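Alpha-glucosidase (Pseudoalteromonas sp. K8, PDB 5HQA) hydrolyses alpha-glucosidic bonds as a calcium-containing family 97 glycoside hydrolase whose activity is raised by chloride. Local coordinates at residues A[295-300]-A[306-311]; A[493-498]-A[545-550]. One frame throughout, in Å; residues are numbered along the deposited sequence.

Contact 1 of 2, residues A[295-300]-A[306-311]; sequences YYMDFA and DGVLVE. With AC1 (4,6-dideoxy-4-{[(1S,4R,5S,6S)-4,5,6-trihydroxy-3-(hydroxymethyl)cyclohex-2-en-1-yl]amino}-alpha-D-glucopyranose), chain B.
Val308 CG1 meets the Tyr296 ring obliquely and is closest at CB, 3.7 Å from Tyr296 CB; Tyr296 CE1 also lies in plane at the edge of the Tyr295 ring. This is the helix-to-strand half of a beta-alpha-beta crossover in a TIM barrel: helix 290-303 joins strand 264-269 to its parallel neighbour 307-310 and packs on the outside of the sheet, the axis of its 295-300 part running at 152° to strand 307-310, 8.2 Å away at the closest. Val308 makes every apolar side-chain contact from the strand. With CG1 anti to the backbone N (chi1 175°), its two methyls split the work: CG1 goes to Tyr296, while CG2 settles beside the helix backbone of Tyr296 and meets Met297 CG at 3.9 Å. No hydrogen bond crosses this apolar seam. Ile267 of strand 264-269 also lies against Tyr296 and Ala300.

Just past the strand, the extended Glu311 side chain carries its carboxylate to the sugar mimic AC1, whose O4 donates a 2.6 Å hydrogen bond to Glu311 OE1. Trp280 NE1 donates to the same oxygen, and OE2 forms a salt bridge with Lys386. Replacing Glu311 by an alanine would probably leave AC1 O4 without this acceptor and Lys386 without its carboxylate mate. One turn on from Tyr296, Ala300 CB rests 4.1 Å from Val308 CG2.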
ATOM      1  N   TYR A 295      -0.169  27.300 -15.030  1.00 20.23           N
ATOM      2  CA  TYR A 295      -0.985  26.664 -16.056  1.00 21.37           C
ATOM      3  C   TYR A 295      -1.669  25.415 -15.510  1.00 20.50           C
ATOM      4  O   TYR A 295      -2.861  25.193 -15.758  1.00 19.82           O
ATOM      5  CB  TYR A 295      -0.117  26.341 -17.272  1.00 22.06           C
ATOM      6  CG  TYR A 295      -0.706  25.338 -18.241  1.00 26.39           C
ATOM      7  CD1 TYR A 295      -1.596  25.732 -19.233  1.00 27.23           C
ATOM      8  CD2 TYR A 295      -0.340  23.999 -18.181  1.00 30.53           C
ATOM      9  CE1 TYR A 295      -2.124  24.812 -20.127  1.00 30.42           C
ATOM     10  CE2 TYR A 295      -0.859  23.073 -19.063  1.00 34.04           C
ATOM     11  CZ  TYR A 295      -1.752  23.480 -20.035  1.00 35.79           C
ATOM     12  OH  TYR A 295      -2.259  22.540 -20.913  1.00 37.55           O
ATOM     13  N   TYR A 296      -0.938  24.597 -14.750  1.00 17.42           N
ATOM     14  CA  TYR A 296      -1.552  23.415 -14.147  1.00 16.69           C
ATOM     15  C   TYR A 296      -2.595  23.801 -13.101  1.00 19.38           C
ATOM     16  O   TYR A 296      -3.648  23.157 -13.001  1.00 17.16           O
ATOM     17  CB  TYR A 296      -0.477  22.516 -13.529  1.00 16.05           C
ATOM     18  CG  TYR A 296       0.145  21.533 -14.504  1.00 16.73           C
ATOM     19  CD1 TYR A 296       0.980  21.968 -15.527  1.00 15.96           C
ATOM     20  CD2 TYR A 296      -0.103  20.166 -14.393  1.00 18.67           C
ATOM     21  CE1 TYR A 296       1.547  21.069 -16.413  1.00 15.62           C
ATOM     22  CE2 TYR A 296       0.463  19.258 -15.279  1.00 16.97           C
ATOM     23  CZ  TYR A 296       1.284  19.718 -16.284  1.00 18.68           C
ATOM     24  OH  TYR A 296       1.847  18.824 -17.167  1.00 18.27           O
ATOM     25  N   MET A 297      -2.328  24.847 -12.310  1.00 18.68           N
ATOM     26  CA  MET A 297      -3.305  25.267 -11.308  1.00 18.10           C
ATOM     27  C   MET A 297      -4.590  25.750 -11.959  1.00 20.31           C
ATOM     28  O   MET A 297      -5.687  25.475 -11.455  1.00 20.13           O
ATOM     29  CB  MET A 297      -2.721  26.359 -10.415  1.00 19.09           C
ATOM     30  CG  MET A 297      -1.757  25.815  -9.375  1.00 23.23           C
ATOM     31  SD  MET A 297      -0.737  27.120  -8.665  1.00 27.12           S
ATOM     32  CE  MET A 297      -1.199  27.035  -6.982  1.00 38.26           C
ATOM     33  N   ASP A 298      -4.476  26.479 -13.074  1.00 21.02           N
ATOM     34  CA  ASP A 298      -5.664  26.907 -13.810  1.00 23.06           C
ATOM     35  C   ASP A 298      -6.480  25.703 -14.254  1.00 21.36           C
ATOM     36  O   ASP A 298      -7.706  25.682 -14.115  1.00 21.51           O
ATOM     37  CB  ASP A 298      -5.271  27.751 -15.025  1.00 22.55           C
ATOM     38  CG  ASP A 298      -4.720  29.115 -14.646  1.00 29.63           C
ATOM     39  OD1 ASP A 298      -5.033  29.610 -13.539  1.00 30.32           O
ATOM     40  OD2 ASP A 298      -3.985  29.704 -15.472  1.00 32.47           O
ATOM     41  N   PHE A 299      -5.806  24.691 -14.801  1.00 19.13           N
ATOM     42  CA  PHE A 299      -6.491  23.474 -15.223  1.00 20.32           C
ATOM     43  C   PHE A 299      -7.152  22.787 -14.036  1.00 19.43           C
ATOM     44  O   PHE A 299      -8.319  22.382 -14.109  1.00 20.67           O
ATOM     45  CB  PHE A 299      -5.490  22.538 -15.912  1.00 18.20           C
ATOM     46  CG  PHE A 299      -6.095  21.258 -16.431  1.00 19.17           C
ATOM     47  CD1 PHE A 299      -6.603  21.189 -17.719  1.00 19.16           C
ATOM     48  CD2 PHE A 299      -6.135  20.115 -15.634  1.00 19.31           C
ATOM     49  CE1 PHE A 299      -7.151  20.012 -18.201  1.00 18.35           C
ATOM     50  CE2 PHE A 299      -6.685  18.937 -16.110  1.00 19.06           C
ATOM     51  CZ  PHE A 299      -7.194  18.886 -17.401  1.00 19.56           C
ATOM     52  N   ALA A 300      -6.413  22.640 -12.932  1.00 17.27           N
ATOM     53  CA  ALA A 300      -6.975  22.003 -11.744  1.00 17.68           C
ATOM     54  C   ALA A 300      -8.200  22.753 -11.240  1.00 21.48           C
ATOM     55  O   ALA A 300      -9.209  22.134 -10.876  1.00 21.53           O
ATOM     56  CB  ALA A 300      -5.918  21.909 -10.644  1.00 16.06           C
ATOM     57  N   ASP A 306      -7.761  19.166  -6.510  1.00 19.61           N
ATOM     58  CA  ASP A 306      -7.448  19.887  -5.280  1.00 21.96           C
ATOM     59  C   ASP A 306      -6.042  20.472  -5.271  1.00 22.44           C
ATOM     60  O   ASP A 306      -5.798  21.464  -4.572  1.00 21.93           O
ATOM     61  CB  ASP A 306      -7.593  18.964  -4.067  1.00 23.01           C
ATOM     62  CG  ASP A 306      -9.024  18.558  -3.806  1.00 34.77           C
ATOM     63  OD1 ASP A 306      -9.942  19.262  -4.269  1.00 37.55           O
ATOM     64  OD2 ASP A 306      -9.231  17.536  -3.118  1.00 41.34           O
ATOM     65  N   GLY A 307      -5.103  19.857  -5.988  1.00 18.92           N
ATOM     66  CA  GLY A 307      -3.715  20.257  -5.856  1.00 17.28           C
ATOM     67  C   GLY A 307      -2.913  19.914  -7.090  1.00 18.35           C
ATOM     68  O   GLY A 307      -3.342  19.141  -7.952  1.00 16.32           O
ATOM     69  N   VAL A 308      -1.727  20.517  -7.159  1.00 17.18           N
ATOM     70  CA  VAL A 308      -0.773  20.287  -8.239  1.00 15.08           C
ATOM     71  C   VAL A 308       0.550  19.870  -7.610  1.00 14.85           C
ATOM     72  O   VAL A 308       1.180  20.664  -6.902  1.00 16.35           O
ATOM     73  CB  VAL A 308      -0.584  21.528  -9.121  1.00 15.50           C
ATOM     74  CG1 VAL A 308       0.513  21.282 -10.152  1.00 15.97           C
ATOM     75  CG2 VAL A 308      -1.901  21.915  -9.789  1.00 15.87           C
ATOM     76  N   LEU A 309       0.961  18.627  -7.849  1.00 13.58           N
ATOM     77  CA  LEU A 309       2.311  18.199  -7.512  1.00 15.96           C
ATOM     78  C   LEU A 309       3.302  18.803  -8.497  1.00 17.77           C
ATOM     79  O   LEU A 309       3.054  18.826  -9.705  1.00 17.18           O
ATOM     80  CB  LEU A 309       2.407  16.673  -7.564  1.00 15.38           C
ATOM     81  CG  LEU A 309       3.806  16.047  -7.491  1.00 15.48           C
ATOM     82  CD1 LEU A 309       4.398  16.150  -6.071  1.00 12.33           C
ATOM     83  CD2 LEU A 309       3.768  14.586  -7.971  1.00 13.40           C
ATOM     84  N   VAL A 310       4.436  19.287  -7.993  1.00 15.42           N
ATOM     85  CA  VAL A 310       5.497  19.796  -8.857  1.00 14.96           C
ATOM     86  C   VAL A 310       6.821  19.210  -8.394  1.00 18.51           C
ATOM     87  O   VAL A 310       7.252  19.464  -7.261  1.00 18.69           O
ATOM     88  CB  VAL A 310       5.571  21.331  -8.860  1.00 17.11           C
ATOM     89  CG1 VAL A 310       6.662  21.776  -9.797  1.00 15.49           C
ATOM     90  CG2 VAL A 310       4.247  21.942  -9.278  1.00 16.36           C
ATOM     91  N   GLU A 311       7.464  18.427  -9.264  1.00 15.46           N
ATOM     92  CA  GLU A 311       8.780  17.859  -8.990  1.00 13.56           C
ATOM     93  C   GLU A 311       9.852  18.631  -9.747  1.00 15.94           C
ATOM     94  O   GLU A 311       9.631  19.105 -10.866  1.00 15.94           O
ATOM     95  CB  GLU A 311       8.844  16.377  -9.373  1.00 12.73           C
ATOM     96  CG  GLU A 311       7.826  15.540  -8.639  1.00 12.25           C
ATOM     97  CD  GLU A 311       8.035  14.053  -8.827  1.00 15.05           C
ATOM     98  OE1 GLU A 311       8.906  13.660  -9.631  1.00 14.29           O
ATOM     99  OE2 GLU A 311       7.309  13.273  -8.170  1.00 15.20           O
TER
HETATM  100  C1  AC1 B   3      14.266   4.545 -10.393  1.00 28.84           C
HETATM  101  O2  AC1 B   3      13.571   2.647  -9.107  1.00 22.59           O
HETATM  102  C2  AC1 B   3      13.465   4.079  -9.186  1.00 22.81           C
HETATM  103  C4A AC1 B   3       9.198  10.352  -9.011  1.00 15.05           C
HETATM  104  C3  AC1 B   3      12.029   4.522  -9.266  1.00 17.22           C
HETATM  105  O3  AC1 B   3      11.283   4.005  -8.149  1.00 15.78           O
HETATM  106  C4  AC1 B   3      11.962   6.025  -9.334  1.00 15.63           C
HETATM  107  N4A AC1 B   3      10.583   6.571  -9.123  1.00 14.18           N
HETATM  108  C5  AC1 B   3      12.474   6.275 -10.743  1.00 23.06           C
HETATM  109  O5  AC1 B   3      13.928   5.959 -10.763  1.00 25.95           O
HETATM  110  C6  AC1 B   3      12.281   7.671 -11.247  1.00 22.42           C
HETATM  111  C1B AC1 B   3      10.493   7.693  -8.121  1.00 19.62           C
HETATM  112  C2B AC1 B   3       8.900   8.146  -7.917  1.00 19.86           C
HETATM  113  O2B AC1 B   3       8.142   6.961  -7.676  1.00 13.05           O
HETATM  114  C3B AC1 B   3       8.440   8.904  -9.008  1.00 18.63           C
HETATM  115  O3B AC1 B   3       7.014   9.162  -8.961  1.00 17.17           O
HETATM  116  O4  AC1 B   3       8.851  11.080 -10.172  1.00 14.28           O
HETATM  117  C5B AC1 B   3      10.635  10.237  -8.928  1.00 14.41           C
HETATM  118  C7B AC1 B   3      11.289   8.833  -8.430  1.00 14.01           C
HETATM  119  C6B AC1 B   3      11.430  11.536  -8.715  1.00 15.74           C
HETATM  120  O6B AC1 B   3      11.241  11.938  -7.394  1.00 22.24           O

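Contact 2 of 2, residues A[493-498]-A[545-550]; sequences GIFDLS and QFIQDV
Two backbone amides grip Asp532 OD2, that of Phe495, whose ring reaches Ile547, and that of Asp496, while Gln516 OE1 takes those of Gly493 and Ile494, so two side-chain acceptors each hold a pair of successive amides, between them residues 493 to 496. The Asp496 carboxylate adds a bond of its own, an Asx turn in which Ser498 N donates to Asp496 OD1 (2.9 Å, 156°), approaching from above the carboxylate plane.

Across the contact everything converges on one methyl. Ile547 projects from helix 541-549 with its CG1-CD1 arm fully extended (chi2 -179°), and CD1 meets the Phe495 ring obliquely near its far end, 3.8 Å from Phe495 CE1 and 3.9 Å from Phe495 CZ. The two side chains approach from opposite directions, so only their ends touch. Gly493 CA lies 4.4 Å from Ile547 CD1; a side chain there would point at this methyl and, at these backbone angles, also press on the preceding carbonyl oxygen, which suits glycine. Leu517 of helix 513-522 borders both Phe495 and Ile547.

On another part of the helix surface, Gln545 NE2 donates to Asp549 OD1 at 2.8 Å, one turn along. The donor direction lies in the Gln545 amide plane but rises 45° from the carboxylate plane. Asp549 OD2 forms a salt bridge with Arg657 on strand 653-660, tying the helix to the C-terminal beta domain. The contact joins outer parts of the TIM-barrel domain: the long loop ahead of helix 513-522 packs on helix 541-549, the last helix before the C-terminal beta-sheet.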
ATOM      1  N   GLY A 493      -4.773   6.923 -14.835  1.00 13.30           N
ATOM      2  CA  GLY A 493      -5.408   7.904 -15.700  1.00 11.38           C
ATOM      3  C   GLY A 493      -4.602   8.390 -16.891  1.00 13.39           C
ATOM      4  O   GLY A 493      -4.718   9.556 -17.277  1.00 13.68           O
ATOM      5  N   ILE A 494      -3.797   7.529 -17.504  1.00 12.36           N
ATOM      6  CA  ILE A 494      -3.087   7.926 -18.719  1.00 12.32           C
ATOM      7  C   ILE A 494      -4.041   7.796 -19.901  1.00 14.03           C
ATOM      8  O   ILE A 494      -4.568   6.712 -20.175  1.00 15.20           O
ATOM      9  CB  ILE A 494      -1.813   7.088 -18.928  1.00 12.39           C
ATOM     10  CG1 ILE A 494      -0.797   7.368 -17.816  1.00 11.23           C
ATOM     11  CG2 ILE A 494      -1.179   7.394 -20.286  1.00 12.21           C
ATOM     12  CD1 ILE A 494      -0.362   8.830 -17.735  1.00 11.63           C
ATOM     13  N   PHE A 495      -4.275   8.909 -20.596  1.00 12.67           N
ATOM     14  CA  PHE A 495      -5.178   8.960 -21.739  1.00 12.57           C
ATOM     15  C   PHE A 495      -4.462   8.870 -23.072  1.00 15.45           C
ATOM     16  O   PHE A 495      -5.027   8.329 -24.024  1.00 16.20           O
ATOM     17  CB  PHE A 495      -6.000  10.255 -21.729  1.00 12.90           C
ATOM     18  CG  PHE A 495      -7.267  10.164 -20.922  1.00 12.85           C
ATOM     19  CD1 PHE A 495      -7.411   9.206 -19.936  1.00 14.55           C
ATOM     20  CD2 PHE A 495      -8.320  11.035 -21.163  1.00 13.33           C
ATOM     21  CE1 PHE A 495      -8.586   9.128 -19.187  1.00 15.12           C
ATOM     22  CE2 PHE A 495      -9.497  10.959 -20.432  1.00 14.55           C
ATOM     23  CZ  PHE A 495      -9.634  10.006 -19.443  1.00 13.76           C
ATOM     24  N   ASP A 496      -3.262   9.430 -23.185  1.00 14.08           N
ATOM     25  CA  ASP A 496      -2.452   9.234 -24.384  1.00 14.14           C
ATOM     26  C   ASP A 496      -1.559   8.025 -24.124  1.00 15.81           C
ATOM     27  O   ASP A 496      -0.547   8.114 -23.417  1.00 14.98           O
ATOM     28  CB  ASP A 496      -1.640  10.476 -24.731  1.00 13.48           C
ATOM     29  CG  ASP A 496      -0.693  10.235 -25.912  1.00 20.26           C
ATOM     30  OD1 ASP A 496      -0.898   9.235 -26.644  1.00 18.01           O
ATOM     31  OD2 ASP A 496       0.251  11.037 -26.107  1.00 18.81           O
ATOM     32  N   LEU A 497      -1.950   6.885 -24.688  1.00 13.41           N
ATOM     33  CA  LEU A 497      -1.204   5.644 -24.569  1.00 15.05           C
ATOM     34  C   LEU A 497      -0.226   5.444 -25.715  1.00 16.26           C
ATOM     35  O   LEU A 497       0.396   4.380 -25.800  1.00 17.88           O
ATOM     36  CB  LEU A 497      -2.173   4.461 -24.519  1.00 13.43           C
ATOM     37  CG  LEU A 497      -3.247   4.537 -23.444  1.00 13.58           C
ATOM     38  CD1 LEU A 497      -4.346   3.547 -23.763  1.00 16.98           C
ATOM     39  CD2 LEU A 497      -2.643   4.225 -22.086  1.00 12.92           C
ATOM     40  N   SER A 498      -0.076   6.441 -26.593  1.00 15.45           N
ATOM     41  CA  SER A 498       0.600   6.277 -27.876  1.00 15.68           C
ATOM     42  C   SER A 498       1.928   7.017 -27.972  1.00 15.47           C
ATOM     43  O   SER A 498       2.509   7.055 -29.059  1.00 16.03           O
ATOM     44  CB  SER A 498      -0.309   6.753 -29.016  1.00 18.54           C
ATOM     45  OG  SER A 498      -1.547   6.064 -29.030  1.00 18.93           O
ATOM     46  N   GLN A 545     -14.745  12.908 -17.971  1.00 14.73           N
ATOM     47  CA  GLN A 545     -15.828  13.171 -17.025  1.00 15.01           C
ATOM     48  C   GLN A 545     -15.848  12.154 -15.885  1.00 16.12           C
ATOM     49  O   GLN A 545     -16.181  12.510 -14.746  1.00 16.11           O
ATOM     50  CB  GLN A 545     -17.176  13.183 -17.753  1.00 15.52           C
ATOM     51  CG  GLN A 545     -18.333  13.662 -16.882  1.00 19.75           C
ATOM     52  CD  GLN A 545     -18.183  15.116 -16.470  1.00 23.93           C
ATOM     53  OE1 GLN A 545     -18.077  16.012 -17.315  1.00 24.19           O
ATOM     54  NE2 GLN A 545     -18.167  15.359 -15.165  1.00 21.79           N
ATOM     55  N   PHE A 546     -15.481  10.895 -16.150  1.00 14.04           N
ATOM     56  CA  PHE A 546     -15.464   9.935 -15.051  1.00 13.89           C
ATOM     57  C   PHE A 546     -14.440  10.322 -13.994  1.00 16.15           C
ATOM     58  O   PHE A 546     -14.710  10.223 -12.791  1.00 15.57           O
ATOM     59  CB  PHE A 546     -15.178   8.516 -15.531  1.00 13.44           C
ATOM     60  CG  PHE A 546     -15.242   7.518 -14.414  1.00 13.07           C
ATOM     61  CD1 PHE A 546     -16.476   7.100 -13.922  1.00 14.40           C
ATOM     62  CD2 PHE A 546     -14.082   7.051 -13.804  1.00 14.61           C
ATOM     63  CE1 PHE A 546     -16.553   6.198 -12.857  1.00 12.87           C
ATOM     64  CE2 PHE A 546     -14.150   6.154 -12.743  1.00 14.19           C
ATOM     65  CZ  PHE A 546     -15.390   5.731 -12.268  1.00 13.81           C
ATOM     66  N   ILE A 547     -13.251  10.752 -14.421  1.00 14.70           N
ATOM     67  CA  ILE A 547     -12.225  11.158 -13.467  1.00 14.08           C
ATOM     68  C   ILE A 547     -12.678  12.393 -12.697  1.00 16.95           C
ATOM     69  O   ILE A 547     -12.431  12.516 -11.492  1.00 15.79           O
ATOM     70  CB  ILE A 547     -10.889  11.398 -14.194  1.00 15.02           C
ATOM     71  CG1 ILE A 547     -10.436  10.117 -14.892  1.00 12.39           C
ATOM     72  CG2 ILE A 547      -9.825  11.879 -13.214  1.00 14.55           C
ATOM     73  CD1 ILE A 547      -9.090  10.247 -15.627  1.00 15.04           C
ATOM     74  N   GLN A 548     -13.352  13.324 -13.377  1.00 16.62           N
ATOM     75  CA  GLN A 548     -13.883  14.488 -12.682  1.00 16.37           C
ATOM     76  C   GLN A 548     -14.925  14.094 -11.651  1.00 17.24           C
ATOM     77  O   GLN A 548     -15.030  14.734 -10.600  1.00 17.78           O
ATOM     78  CB  GLN A 548     -14.497  15.463 -13.675  1.00 15.10           C
ATOM     79  CG  GLN A 548     -13.493  16.138 -14.583  1.00 15.17           C
ATOM     80  CD  GLN A 548     -14.187  17.021 -15.588  1.00 25.54           C
ATOM     81  OE1 GLN A 548     -14.539  16.575 -16.675  1.00 28.72           O
ATOM     82  NE2 GLN A 548     -14.423  18.271 -15.216  1.00 24.32           N
ATOM     83  N   ASP A 549     -15.713  13.052 -11.937  1.00 15.85           N
ATOM     84  CA  ASP A 549     -16.810  12.686 -11.047  1.00 16.83           C
ATOM     85  C   ASP A 549     -16.349  11.846  -9.859  1.00 15.42           C
ATOM     86  O   ASP A 549     -16.932  11.948  -8.773  1.00 17.18           O
ATOM     87  CB  ASP A 549     -17.888  11.904 -11.804  1.00 16.87           C
ATOM     88  CG  ASP A 549     -18.731  12.773 -12.728  1.00 20.64           C
ATOM     89  OD1 ASP A 549     -18.601  14.023 -12.719  1.00 21.28           O
ATOM     90  OD2 ASP A 549     -19.557  12.180 -13.459  1.00 21.42           O
ATOM     91  N   VAL A 550     -15.332  11.009 -10.033  1.00 14.80           N
ATOM     92  CA  VAL A 550     -15.130   9.908  -9.091  1.00 13.70           C
ATOM     93  C   VAL A 550     -14.567  10.431  -7.770  1.00 15.09           C
ATOM     94  O   VAL A 550     -13.647  11.263  -7.768  1.00 14.34           O
ATOM     95  CB  VAL A 550     -14.238   8.815  -9.711  1.00 13.76           C
ATOM     96  CG1 VAL A 550     -12.793   9.311  -9.956  1.00 13.65           C
ATOM     97  CG2 VAL A 550     -14.266   7.533  -8.865  1.00 12.31           C
TER

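Contact 1 and contact 2 lie in the same barrel domain on one side of the chain's centre, their centres 16 Å apart and their nearest atoms about 7 Å apart, without touching. Helix 534-538 bridges the gap: its Pro534 meets Tyr296 and its Tyr537 meets Ile547 while bonding to the carbonyl oxygen of Gly493. Lys265 is a second link, since its backbone pairs with Asp306 and its NZ takes the carbonyl oxygens of Ile547 and Val550. Contact 1 alone reaches the glycan pocket, through Glu311; in that pocket Glu154 binds both AC1 and calcium. Contact 2 stays away from the annotated sites.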